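TqaA (Penicillium aethiopicum, PDB 5DLK) is a fungal nonribosomal peptide synthetase whose terminal condensation-like domain, the part crystallised here, probably cyclises the peptide carried on phosphopantetheine. Local coordinates at residues Q89-R94 and P187-D192; F193-I196 and P201-P204; D222-P227 and F231-L236; T309-N314 and S362-E367. All coordinates share one frame; numbering follows the deposited sequence.

Contact 1. Residues Q89-R94 and P187-D192; sequences QSLVDR and PKLFSD
Arg94, on the last turn of helix 81-94, sends a chain extended as far as NE across to Asp192 on helix 186-197, and its NE donates to Asp192 OD2 over 2.7 Å with an N-H...O angle of 158°. The oxygen sits at the guanidinium edge, in its plane, yet the two flat groups are turned 67° apart, and NE meets OD2 from above the carboxylate plane. The result is a salt bridge through one oxygen instead of a two-pronged fork. Water 1 closes a small ring beside it, accepting from Arg94 NH1 at 3.0 Å and donating to Asp192 OD2 at 2.6 Å. NH1 also reaches Pro203 O, and His95 NE2 bonds to OD2 as well; three partners therefore grip this oxygen, which would probably favour a charged Asp192. Arginine suits the place because its length spans the gap: the axes of the two short segments come no closer than 10.8 Å. Beside the polar pair the contact turns apolar: Leu91 CD2 meets Leu189 CD2 at 3.7 Å, while Leu91 CD1 lies 3.9 Å from Asp192 CB. The two segments run at 132° to each other, nearer antiparallel than parallel; Leu91 also packs on Phe193 farther along helix 186-197, and Leu189 rests on Ile174 and Ile176 of strand 169-177.

Contact 2. Residues F193-I196 and P201-P204; sequences FAAI and PLPP
This is a small apolar contact at the surface, in which Leu202 folds back from the loop after helix 186-197 onto Ala195 and Ile196 near that helix's C-terminal end. The two branches of the leucine share the work. Leu202 CD2 lies 3.6 Å from Ala195 CB, with Leu202 CG behind it at 4.0 Å from the same methyl; Leu202 CD1 instead meets Ile196 CG1 at 4.0 Å, the two side chains crossing at about a right angle. Alanine suits its place because a lone methyl lets the leucine come close to the helix. The helix belongs to the N-terminal half of a condensation domain, whose fold resembles that of the CoA-dependent acyltransferases, and the loop runs on from it toward helix 208-218. No hydrogen bond links the two segments. Pro201, Pro203 and Pro204 have no backbone N-H to give, and with phi near -60° and psi near 150° they keep the loop extended, carrying it away from the helix once Leu202 has made its contact. The branches of Ile196 divide in the same manner: CG1, anti to the carbonyl carbon (chi1 -69°), serves Leu202, whereas CG2 turns to Ser90 of helix 81-94; Arg94 of the same helix touches Leu202.

Contact 3. Residues D222-P227 and F231-L236; sequences DVQQDP and FWRHYL
Pro227 and Phe231 are joined by an i to i+4 backbone bond in the opening turn of helix 227-235: Phe231 N donates to Pro227 O at 2.8 Å, with an N-H...O angle of 151°. Before it stands a classic helix start, in which Asp226 is the N-cap, its OD1 accepting from Thr228 N, and proline fills the first turn, where its missing N-H costs nothing. The Phe231 side chain begins with CB 3.4 Å from Pro227 O. From there chi1 of 165° sets CG opposite the backbone N and leads the ring away from the 222-227 segment, into the helix's own neighbours. Tyr235 CB lies 3.9 Å above one ring face, toward its rim; His363 stacks on the opposite face. Farther out, CE1 reaches a point 3.8 Å above the indole of Trp232, over its centre, so that the flat aromatic side chain is held from several directions at once. The approach to the helix is shaped by a short 3-10 turn, 223-225, opened by an Asx turn in which Gln224 N donates to Asp222 OD1 at 3.2 Å. Long, polar side chains suit the exposed surface nearby. There Arg233, bent at chi3, gives a weak hydrogen bond from NH1 to His374 O, and the same NH1 lies 3.5 Å from Gln224 NE2, two nitrogens meeting without a hydrogen bond.

Contact 4. Residues T309-N314 and S362-E367; sequences TVNGRN and SHEHVE
Glu364 points its carboxylate from a type I beta turn, His363 to Val366, into the bend that ends strand 303-310, where an Asx turn at Asn311 redirects the chain. The bend contains Asn311, a residue that binds 4'-phosphopantetheine in this protein, and Glu364 packs beside Tyr357, another residue of that site; the cofactor arm is absent from this model. Direct hydrogen bonds converge on one oxygen. Asn314 ND2 donates to Glu364 OE2 at 2.7 Å, OE2 lying near the plane of the amide while ND2 stands above the carboxylate plane, the two planes being 79° apart. Gly312 N gives OE2 a second, weak bond of 3.1 Å. Glycine suits its position, since phi is +70° there. Water supplies the next layer: water 2 donates to Glu364 OE1 at 2.6 Å and accepts weakly from Asn314 ND2, and water 3 links Asn314 O with Ser362 O, the latter weakly. Van der Waals contact holds the rest of the glutamate. With CG placed between the backbone N and the carbonyl carbon (chi1 71°) and the chain extended beyond, it runs alongside Val310, the two side chains pointing opposite ways. Val310 CG2 is 3.9 Å from Glu364 CB, the aliphatic part, and Val310 CB lies against the carboxylate oxygen Glu364 OE1 at 3.4 Å. Valine thus offers a branched wall to a buried acidic side chain. Arg313 turns the other way, to Leu323 O and a salt bridge with Asp182. The Asx turn itself closes between Arg313 N and Asn311 OD1, 2.9 Å apart.

How the contacts relate
Contacts 1 and 2 share helix 186-197 and touch, their centres about 7 Å apart: contact 1 is buried and mixes leucine packing with a salt bridge, whereas contact 2, at the surface, is wholly apolar. Contacts 3 and 4 form the second group, with centres about 15 Å apart; Trp232 NE1 meets His363 O at 2.9 Å, tying a surface helix start to the loop of the partly buried contact 4. Both contacts 1 and 4 rely on a carboxylate, but contact 1 pairs it with an arginine, while contact 4 uses an amide, a backbone N-H and water. Of the four, contact 4 alone contains a phosphopantetheine-binding residue.

Contact 1. Residues Q89-R94 and P187-D192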
loop_
_atom_site.group_PDB
_atom_site.type_symbol
_atom_site.label_atom_id
_atom_site.label_comp_id
_atom_site.label_asym_id
_atom_site.label_seq_id
_atom_site.Cartn_x
_atom_site.Cartn_y
_atom_site.Cartn_z
ATOM N N GLN A 89 12.522 -16.562 -11.739
ATOM C CA GLN A 89 11.562 -17.635 -11.938
ATOM C C GLN A 89 11.132 -18.210 -10.589
ATOM O O GLN A 89 9.939 -18.381 -10.330
ATOM C CB GLN A 89 12.150 -18.735 -12.823
ATOM C CG GLN A 89 11.229 -19.922 -13.010
ATOM C CD GLN A 89 10.037 -19.622 -13.892
ATOM O OE1 GLN A 89 10.191 -19.201 -15.042
ATOM N NE2 GLN A 89 8.830 -19.846 -13.358
ATOM N N SER A 90 12.101 -18.484 -9.724
ATOM C CA SER A 90 11.811 -19.144 -8.452
ATOM C C SER A 90 11.024 -18.233 -7.509
ATOM O O SER A 90 10.204 -18.709 -6.718
ATOM C CB SER A 90 13.104 -19.601 -7.772
ATOM O OG SER A 90 13.718 -20.629 -8.533
ATOM N N LEU A 91 11.288 -16.932 -7.586
ATOM C CA LEU A 91 10.544 -15.974 -6.777
ATOM C C LEU A 91 9.057 -15.997 -7.146
ATOM O O LEU A 91 8.189 -16.044 -6.265
ATOM C CB LEU A 91 11.116 -14.569 -6.937
ATOM C CG LEU A 91 10.505 -13.529 -5.989
ATOM C CD1 LEU A 91 10.946 -13.764 -4.546
ATOM C CD2 LEU A 91 10.874 -12.124 -6.447
ATOM N N VAL A 92 8.768 -15.995 -8.442
ATOM C CA VAL A 92 7.391 -16.008 -8.919
ATOM C C VAL A 92 6.706 -17.348 -8.615
ATOM O O VAL A 92 5.522 -17.384 -8.263
ATOM C CB VAL A 92 7.342 -15.693 -10.411
ATOM C CG1 VAL A 92 5.927 -15.802 -10.950
ATOM C CG2 VAL A 92 7.900 -14.291 -10.643
ATOM N N ASP A 93 7.454 -18.447 -8.724
ATOM C CA ASP A 93 6.971 -19.749 -8.265
ATOM C C ASP A 93 6.486 -19.698 -6.811
ATOM O O ASP A 93 5.425 -20.228 -6.474
ATOM C CB ASP A 93 8.074 -20.814 -8.385
ATOM C CG ASP A 93 8.457 -21.112 -9.817
ATOM O OD1 ASP A 93 7.658 -20.823 -10.740
ATOM O OD2 ASP A 93 9.566 -21.652 -10.022
ATOM N N ARG A 94 7.277 -19.064 -5.957
ATOM C CA ARG A 94 7.013 -19.037 -4.524
ATOM C C ARG A 94 5.786 -18.205 -4.115
ATOM O O ARG A 94 5.060 -18.592 -3.199
ATOM C CB ARG A 94 8.253 -18.516 -3.788
ATOM C CG ARG A 94 8.083 -18.372 -2.276
ATOM C CD ARG A 94 9.403 -17.991 -1.630
ATOM N NE ARG A 94 9.297 -17.712 -0.199
ATOM C CZ ARG A 94 9.166 -18.643 0.744
ATOM N NH1 ARG A 94 9.084 -18.289 2.023
ATOM N NH2 ARG A 94 9.107 -19.931 0.414
ATOM N N PRO A 187 9.696 -5.842 1.875
ATOM C CA PRO A 187 11.078 -6.260 2.147
ATOM C C PRO A 187 11.258 -7.774 2.084
ATOM O O PRO A 187 12.384 -8.250 1.907
ATOM C CB PRO A 187 11.337 -5.738 3.572
ATOM C CG PRO A 187 10.298 -4.672 3.788
ATOM C CD PRO A 187 9.096 -5.217 3.073
ATOM N N LYS A 188 10.155 -8.509 2.192
ATOM C CA LYS A 188 10.185 -9.960 2.136
ATOM C C LYS A 188 10.386 -10.424 0.691
ATOM O O LYS A 188 10.982 -11.472 0.439
ATOM C CB LYS A 188 8.894 -10.547 2.715
ATOM C CG LYS A 188 9.052 -11.923 3.340
ATOM C CD LYS A 188 9.864 -11.850 4.618
ATOM C CE LYS A 188 10.063 -13.228 5.224
ATOM N NZ LYS A 188 10.819 -13.173 6.510
ATOM N N LEU A 189 9.870 -9.652 -0.260
ATOM C CA LEU A 189 10.116 -9.952 -1.663
ATOM C C LEU A 189 11.630 -9.904 -1.903
ATOM O O LEU A 189 12.201 -10.795 -2.548
ATOM C CB LEU A 189 9.370 -8.960 -2.580
ATOM C CG LEU A 189 9.317 -9.205 -4.099
ATOM C CD1 LEU A 189 8.161 -8.450 -4.759
ATOM C CD2 LEU A 189 10.620 -8.810 -4.766
ATOM N N PHE A 190 12.274 -8.867 -1.376
ATOM C CA PHE A 190 13.706 -8.664 -1.614
ATOM C C PHE A 190 14.562 -9.690 -0.865
ATOM O O PHE A 190 15.536 -10.205 -1.415
ATOM C CB PHE A 190 14.124 -7.245 -1.212
ATOM C CG PHE A 190 13.421 -6.155 -1.979
ATOM C CD1 PHE A 190 13.101 -6.318 -3.325
ATOM C CD2 PHE A 190 13.069 -4.971 -1.344
ATOM C CE1 PHE A 190 12.452 -5.310 -4.028
ATOM C CE2 PHE A 190 12.427 -3.953 -2.036
ATOM C CZ PHE A 190 12.117 -4.121 -3.382
ATOM N N SER A 191 14.209 -9.992 0.384
ATOM C CA SER A 191 14.992 -10.952 1.172
ATOM C C SER A 191 14.817 -12.390 0.654
ATOM O O SER A 191 15.776 -13.161 0.654
ATOM C CB SER A 191 14.640 -10.857 2.664
ATOM O OG SER A 191 13.316 -11.277 2.929
ATOM N N ASP A 192 13.617 -12.741 0.188
ATOM C CA ASP A 192 13.398 -14.012 -0.498
ATOM C C ASP A 192 14.215 -14.103 -1.791
ATOM O O ASP A 192 14.795 -15.150 -2.080
ATOM C CB ASP A 192 11.920 -14.228 -0.815
ATOM C CG ASP A 192 11.112 -14.658 0.406
ATOM O OD1 ASP A 192 11.645 -14.574 1.540
ATOM O OD2 ASP A 192 9.944 -15.075 0.224
HETATM O O HOH W 1 8.881 -15.314 2.542
#

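Contact 2. Residues F193-I196 and P201-P204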
loop_
_atom_site.group_PDB
_atom_site.type_symbol
_atom_site.label_atom_id
_atom_site.label_comp_id
_atom_site.label_asym_id
_atom_site.label_seq_id
_atom_site.Cartn_x
_atom_site.Cartn_y
_atom_site.Cartn_z
ATOM N N PHE A 193 14.249 -13.024 -2.570
ATOM C CA PHE A 193 15.048 -13.009 -3.801
ATOM C C PHE A 193 16.514 -13.312 -3.482
ATOM O O PHE A 193 17.116 -14.213 -4.067
ATOM C CB PHE A 193 14.941 -11.658 -4.530
ATOM C CG PHE A 193 15.598 -11.651 -5.892
ATOM C CD1 PHE A 193 16.975 -11.501 -6.017
ATOM C CD2 PHE A 193 14.836 -11.765 -7.045
ATOM C CE1 PHE A 193 17.581 -11.492 -7.264
ATOM C CE2 PHE A 193 15.435 -11.750 -8.299
ATOM C CZ PHE A 193 16.811 -11.614 -8.404
ATOM N N ALA A 194 17.074 -12.563 -2.542
ATOM C CA ALA A 194 18.470 -12.731 -2.168
ATOM C C ALA A 194 18.737 -14.148 -1.666
ATOM O O ALA A 194 19.724 -14.773 -2.058
ATOM C CB ALA A 194 18.860 -11.718 -1.129
ATOM N N ALA A 195 17.848 -14.656 -0.818
ATOM C CA ALA A 195 17.993 -15.996 -0.262
ATOM C C ALA A 195 17.973 -17.070 -1.348
ATOM O O ALA A 195 18.730 -18.041 -1.281
ATOM C CB ALA A 195 16.895 -16.268 0.777
ATOM N N ILE A 196 17.120 -16.892 -2.354
ATOM C CA ILE A 196 17.024 -17.862 -3.436
ATOM C C ILE A 196 18.291 -17.817 -4.287
ATOM O O ILE A 196 18.853 -18.861 -4.632
ATOM C CB ILE A 196 15.795 -17.619 -4.317
ATOM C CG1 ILE A 196 14.519 -17.945 -3.537
ATOM C CG2 ILE A 196 15.873 -18.455 -5.595
ATOM C CD1 ILE A 196 13.250 -17.494 -4.233
ATOM N N PRO A 201 17.778 -22.155 1.718
ATOM C CA PRO A 201 16.397 -22.642 1.815
ATOM C C PRO A 201 15.486 -21.681 2.591
ATOM O O PRO A 201 15.933 -20.985 3.505
ATOM C CB PRO A 201 16.555 -23.975 2.550
ATOM C CG PRO A 201 17.898 -24.463 2.098
ATOM C CD PRO A 201 18.757 -23.218 2.010
ATOM N N LEU A 202 14.219 -21.640 2.200
ATOM C CA LEU A 202 13.244 -20.755 2.827
ATOM C C LEU A 202 12.089 -21.556 3.401
ATOM O O LEU A 202 11.677 -22.563 2.819
ATOM C CB LEU A 202 12.714 -19.736 1.817
ATOM C CG LEU A 202 13.678 -18.656 1.330
ATOM C CD1 LEU A 202 13.055 -17.894 0.175
ATOM C CD2 LEU A 202 14.038 -17.710 2.457
ATOM N N PRO A 203 11.548 -21.105 4.540
ATOM C CA PRO A 203 10.384 -21.786 5.115
ATOM C C PRO A 203 9.175 -21.628 4.209
ATOM O O PRO A 203 9.083 -20.618 3.512
ATOM C CB PRO A 203 10.177 -21.063 6.446
ATOM C CG PRO A 203 10.765 -19.714 6.235
ATOM C CD PRO A 203 11.932 -19.909 5.312
ATOM N N PRO A 204 8.273 -22.619 4.191
ATOM C CA PRO A 204 7.035 -22.415 3.434
ATOM C C PRO A 204 6.279 -21.178 3.930
ATOM O O PRO A 204 6.481 -20.724 5.057
ATOM C CB PRO A 204 6.239 -23.708 3.683
ATOM C CG PRO A 204 6.949 -24.415 4.809
ATOM C CD PRO A 204 8.377 -23.983 4.735
#

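Contact 3. Residues D222-P227 and F231-L236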
loop_
_atom_site.group_PDB
_atom_site.type_symbol
_atom_site.label_atom_id
_atom_site.label_comp_id
_atom_site.label_asym_id
_atom_site.label_seq_id
_atom_site.Cartn_x
_atom_site.Cartn_y
_atom_site.Cartn_z
ATOM N N ASP A 222 -24.689 -14.487 8.672
ATOM C CA ASP A 222 -25.635 -13.423 8.995
ATOM C C ASP A 222 -24.857 -12.194 9.447
ATOM O O ASP A 222 -24.291 -12.180 10.536
ATOM C CB ASP A 222 -26.618 -13.881 10.082
ATOM C CG ASP A 222 -27.614 -12.797 10.479
ATOM O OD1 ASP A 222 -27.770 -11.797 9.743
ATOM O OD2 ASP A 222 -28.266 -12.958 11.532
ATOM N N VAL A 223 -24.822 -11.179 8.592
ATOM C CA VAL A 223 -24.037 -9.971 8.839
ATOM C C VAL A 223 -24.434 -9.313 10.176
ATOM O O VAL A 223 -23.590 -8.751 10.888
ATOM C CB VAL A 223 -24.193 -8.994 7.647
ATOM C CG1 VAL A 223 -24.496 -7.587 8.100
ATOM C CG2 VAL A 223 -22.953 -9.047 6.749
ATOM N N GLN A 224 -25.704 -9.448 10.550
ATOM C CA GLN A 224 -26.195 -8.863 11.797
ATOM C C GLN A 224 -25.592 -9.521 13.037
ATOM O O GLN A 224 -25.567 -8.922 14.110
ATOM C CB GLN A 224 -27.722 -8.948 11.852
ATOM C CG GLN A 224 -28.398 -7.616 12.145
ATOM C CD GLN A 224 -27.982 -6.525 11.170
ATOM O OE1 GLN A 224 -27.737 -6.789 9.991
ATOM N NE2 GLN A 224 -27.890 -5.291 11.663
ATOM N N GLN A 225 -25.104 -10.747 12.884
ATOM C CA GLN A 225 -24.489 -11.485 13.984
ATOM C C GLN A 225 -22.968 -11.382 14.002
ATOM O O GLN A 225 -22.307 -11.974 14.860
ATOM C CB GLN A 225 -24.878 -12.971 13.909
ATOM C CG GLN A 225 -26.367 -13.241 14.020
ATOM C CD GLN A 225 -26.967 -12.628 15.259
ATOM O OE1 GLN A 225 -26.569 -12.953 16.382
ATOM N NE2 GLN A 225 -27.917 -11.717 15.069
ATOM N N ASP A 226 -22.409 -10.656 13.037
ATOM C CA ASP A 226 -20.960 -10.578 12.908
ATOM C C ASP A 226 -20.404 -9.543 13.867
ATOM O O ASP A 226 -20.752 -8.370 13.760
ATOM C CB ASP A 226 -20.566 -10.229 11.478
ATOM C CG ASP A 226 -19.125 -10.578 11.175
ATOM O OD1 ASP A 226 -18.264 -10.341 12.056
ATOM O OD2 ASP A 226 -18.858 -11.084 10.055
ATOM N N PRO A 227 -19.549 -9.978 14.802
ATOM C CA PRO A 227 -18.999 -9.060 15.803
ATOM C C PRO A 227 -18.267 -7.890 15.151
ATOM O O PRO A 227 -18.198 -6.822 15.748
ATOM C CB PRO A 227 -18.016 -9.925 16.588
ATOM C CG PRO A 227 -18.490 -11.347 16.359
ATOM C CD PRO A 227 -19.055 -11.356 14.975
ATOM N N PHE A 231 -19.285 -4.202 15.819
ATOM C CA PHE A 231 -18.301 -3.234 16.296
ATOM C C PHE A 231 -18.375 -1.940 15.500
ATOM O O PHE A 231 -18.437 -0.865 16.085
ATOM C CB PHE A 231 -16.866 -3.767 16.220
ATOM C CG PHE A 231 -15.831 -2.677 16.368
ATOM C CD1 PHE A 231 -15.223 -2.125 15.231
ATOM C CD2 PHE A 231 -15.511 -2.168 17.623
ATOM C CE1 PHE A 231 -14.296 -1.091 15.348
ATOM C CE2 PHE A 231 -14.572 -1.129 17.761
ATOM C CZ PHE A 231 -13.961 -0.596 16.602
ATOM N N TRP A 232 -18.336 -2.030 14.171
ATOM C CA TRP A 232 -18.296 -0.789 13.387
ATOM C C TRP A 232 -19.582 0.014 13.569
ATOM O O TRP A 232 -19.535 1.228 13.598
ATOM C CB TRP A 232 -18.034 -1.078 11.908
ATOM C CG TRP A 232 -16.577 -1.407 11.633
ATOM C CD1 TRP A 232 -16.037 -2.634 11.305
ATOM C CD2 TRP A 232 -15.470 -0.488 11.699
ATOM N NE1 TRP A 232 -14.667 -2.523 11.148
ATOM C CE2 TRP A 232 -14.296 -1.221 11.386
ATOM C CE3 TRP A 232 -15.364 0.879 11.977
ATOM C CZ2 TRP A 232 -13.033 -0.632 11.359
ATOM C CZ3 TRP A 232 -14.103 1.469 11.944
ATOM C CH2 TRP A 232 -12.959 0.712 11.634
ATOM N N ARG A 233 -20.732 -0.660 13.692
ATOM C CA ARG A 233 -21.975 0.064 13.955
ATOM C C ARG A 233 -21.897 0.849 15.263
ATOM O O ARG A 233 -22.329 1.995 15.331
ATOM C CB ARG A 233 -23.175 -0.902 13.999
ATOM C CG ARG A 233 -24.468 -0.225 14.427
ATOM C CD ARG A 233 -25.693 -0.998 13.955
ATOM N NE ARG A 233 -26.123 -0.492 12.652
ATOM C CZ ARG A 233 -26.133 -1.217 11.547
ATOM N NH1 ARG A 233 -25.749 -2.483 11.603
ATOM N NH2 ARG A 233 -26.523 -0.682 10.392
ATOM N N HIS A 234 -21.332 0.227 16.286
ATOM C CA HIS A 234 -21.204 0.863 17.602
ATOM C C HIS A 234 -20.201 2.033 17.527
ATOM O O HIS A 234 -20.441 3.130 18.027
ATOM C CB HIS A 234 -20.750 -0.176 18.621
ATOM C CG HIS A 234 -20.713 0.319 20.031
ATOM N ND1 HIS A 234 -21.847 0.452 20.801
ATOM C CD2 HIS A 234 -19.676 0.681 20.823
ATOM C CE1 HIS A 234 -21.512 0.889 22.004
ATOM N NE2 HIS A 234 -20.201 1.041 22.041
ATOM N N TYR A 235 -19.079 1.763 16.872
ATOM C CA TYR A 235 -17.989 2.732 16.765
ATOM C C TYR A 235 -18.420 3.992 16.030
ATOM O O TYR A 235 -18.005 5.109 16.390
ATOM C CB TYR A 235 -16.811 2.057 16.034
ATOM C CG TYR A 235 -15.560 2.878 15.862
ATOM C CD1 TYR A 235 -14.552 2.852 16.822
ATOM C CD2 TYR A 235 -15.364 3.639 14.708
ATOM C CE1 TYR A 235 -13.372 3.565 16.637
ATOM C CE2 TYR A 235 -14.194 4.374 14.526
ATOM C CZ TYR A 235 -13.212 4.336 15.497
ATOM O OH TYR A 235 -12.050 5.069 15.331
ATOM N N LEU A 236 -19.248 3.811 14.995
ATOM C CA LEU A 236 -19.654 4.911 14.134
ATOM C C LEU A 236 -21.022 5.476 14.503
ATOM O O LEU A 236 -21.523 6.386 13.851
ATOM C CB LEU A 236 -19.670 4.455 12.662
ATOM C CG LEU A 236 -18.292 4.150 12.066
ATOM C CD1 LEU A 236 -18.445 3.525 10.668
ATOM C CD2 LEU A 236 -17.390 5.419 12.004
#

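Contact 4. Residues T309-N314 and S362-E367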
loop_
_atom_site.group_PDB
_atom_site.type_symbol
_atom_site.label_atom_id
_atom_site.label_comp_id
_atom_site.label_asym_id
_atom_site.label_seq_id
_atom_site.Cartn_x
_atom_site.Cartn_y
_atom_site.Cartn_z
ATOM N N THR A 309 -4.821 4.598 7.061
ATOM C CA THR A 309 -4.312 3.317 6.596
ATOM C C THR A 309 -3.933 2.418 7.763
ATOM O O THR A 309 -3.224 2.846 8.681
ATOM C CB THR A 309 -3.079 3.508 5.695
ATOM O OG1 THR A 309 -3.407 4.426 4.654
ATOM C CG2 THR A 309 -2.656 2.172 5.105
ATOM N N VAL A 310 -4.454 1.187 7.742
ATOM C CA VAL A 310 -4.097 0.160 8.706
ATOM C C VAL A 310 -3.403 -0.968 7.953
ATOM O O VAL A 310 -3.595 -1.117 6.741
ATOM C CB VAL A 310 -5.346 -0.379 9.469
ATOM C CG1 VAL A 310 -5.991 0.790 10.295
ATOM C CG2 VAL A 310 -6.353 -0.994 8.490
ATOM N N ASN A 311 -2.597 -1.772 8.640
ATOM C CA ASN A 311 -1.784 -2.724 7.883
ATOM C C ASN A 311 -2.515 -4.033 7.556
ATOM O O ASN A 311 -2.087 -4.777 6.665
ATOM C CB ASN A 311 -0.454 -3.006 8.610
ATOM C CG ASN A 311 -0.641 -3.626 9.991
ATOM O OD1 ASN A 311 -1.519 -4.463 10.212
ATOM N ND2 ASN A 311 0.206 -3.220 10.927
ATOM N N GLY A 312 -3.636 -4.291 8.232
ATOM C CA GLY A 312 -4.481 -5.432 7.895
ATOM C C GLY A 312 -3.873 -6.785 8.244
ATOM O O GLY A 312 -4.287 -7.823 7.713
ATOM N N ARG A 313 -2.901 -6.784 9.146
ATOM C CA ARG A 313 -2.189 -8.016 9.470
ATOM C C ARG A 313 -2.379 -8.403 10.922
ATOM O O ARG A 313 -1.491 -8.967 11.560
ATOM C CB ARG A 313 -0.711 -7.853 9.127
ATOM C CG ARG A 313 -0.583 -7.470 7.648
ATOM C CD ARG A 313 0.831 -7.377 7.104
ATOM N NE ARG A 313 1.274 -8.669 6.605
ATOM C CZ ARG A 313 1.398 -9.024 5.326
ATOM N NH1 ARG A 313 1.141 -8.193 4.324
ATOM N NH2 ARG A 313 1.806 -10.244 5.064
ATOM N N ASN A 314 -3.556 -8.094 11.444
ATOM C CA ASN A 314 -3.871 -8.484 12.806
ATOM C C ASN A 314 -4.798 -9.690 12.839
ATOM O O ASN A 314 -5.208 -10.134 13.902
ATOM C CB ASN A 314 -4.462 -7.294 13.562
ATOM C CG ASN A 314 -3.446 -6.167 13.726
ATOM O OD1 ASN A 314 -2.612 -6.204 14.628
ATOM N ND2 ASN A 314 -3.491 -5.177 12.829
ATOM N N SER A 362 -9.031 -5.872 15.765
ATOM C CA SER A 362 -9.572 -7.167 15.351
ATOM C C SER A 362 -10.675 -7.025 14.296
ATOM O O SER A 362 -11.210 -8.030 13.807
ATOM C CB SER A 362 -10.086 -7.959 16.569
ATOM O OG SER A 362 -11.145 -7.300 17.234
ATOM N N HIS A 363 -10.976 -5.789 13.905
ATOM C CA HIS A 363 -12.091 -5.526 12.995
ATOM C C HIS A 363 -11.681 -4.757 11.742
ATOM O O HIS A 363 -12.518 -4.449 10.892
ATOM C CB HIS A 363 -13.178 -4.742 13.741
ATOM C CG HIS A 363 -13.558 -5.358 15.055
ATOM N ND1 HIS A 363 -14.135 -6.605 15.151
ATOM C CD2 HIS A 363 -13.454 -4.891 16.323
ATOM C CE1 HIS A 363 -14.362 -6.886 16.424
ATOM N NE2 HIS A 363 -13.960 -5.859 17.158
ATOM N N GLU A 364 -10.393 -4.457 11.633
ATOM C CA GLU A 364 -9.907 -3.491 10.647
ATOM C C GLU A 364 -9.720 -4.070 9.236
ATOM O O GLU A 364 -9.394 -3.338 8.293
ATOM C CB GLU A 364 -8.574 -2.911 11.130
ATOM C CG GLU A 364 -7.463 -3.943 11.046
ATOM C CD GLU A 364 -6.087 -3.418 11.407
ATOM O OE1 GLU A 364 -5.973 -2.404 12.148
ATOM O OE2 GLU A 364 -5.107 -4.058 10.951
ATOM N N HIS A 365 -9.928 -5.379 9.099
ATOM C CA HIS A 365 -9.606 -6.115 7.885
ATOM C C HIS A 365 -10.738 -6.221 6.862
ATOM O O HIS A 365 -10.527 -6.702 5.737
ATOM C CB HIS A 365 -9.177 -7.530 8.278
ATOM C CG HIS A 365 -10.240 -8.272 9.019
ATOM N ND1 HIS A 365 -10.402 -8.170 10.386
ATOM C CD2 HIS A 365 -11.223 -9.097 8.580
ATOM C CE1 HIS A 365 -11.437 -8.907 10.757
ATOM N NE2 HIS A 365 -11.951 -9.482 9.679
ATOM N N VAL A 366 -11.942 -5.806 7.243
ATOM C CA VAL A 366 -13.101 -5.953 6.366
ATOM C C VAL A 366 -13.183 -4.846 5.315
ATOM O O VAL A 366 -12.640 -3.772 5.519
ATOM C CB VAL A 366 -14.408 -5.986 7.165
ATOM C CG1 VAL A 366 -14.492 -7.291 7.981
ATOM C CG2 VAL A 366 -14.540 -4.735 8.061
ATOM N N GLU A 367 -13.879 -5.116 4.209
ATOM C CA GLU A 367 -14.038 -4.137 3.119
ATOM C C GLU A 367 -14.727 -2.856 3.569
ATOM O O GLU A 367 -15.760 -2.930 4.226
ATOM C CB GLU A 367 -14.853 -4.742 1.978
ATOM C CG GLU A 367 -14.211 -5.987 1.371
ATOM C CD GLU A 367 -12.985 -5.644 0.538
ATOM O OE1 GLU A 367 -13.167 -5.224 -0.623
ATOM O OE2 GLU A 367 -11.858 -5.800 1.046
HETATM O O HOH W 2 -3.372 -2.089 12.054
HETATM O O HOH W 3 -8.481 -10.003 13.552
#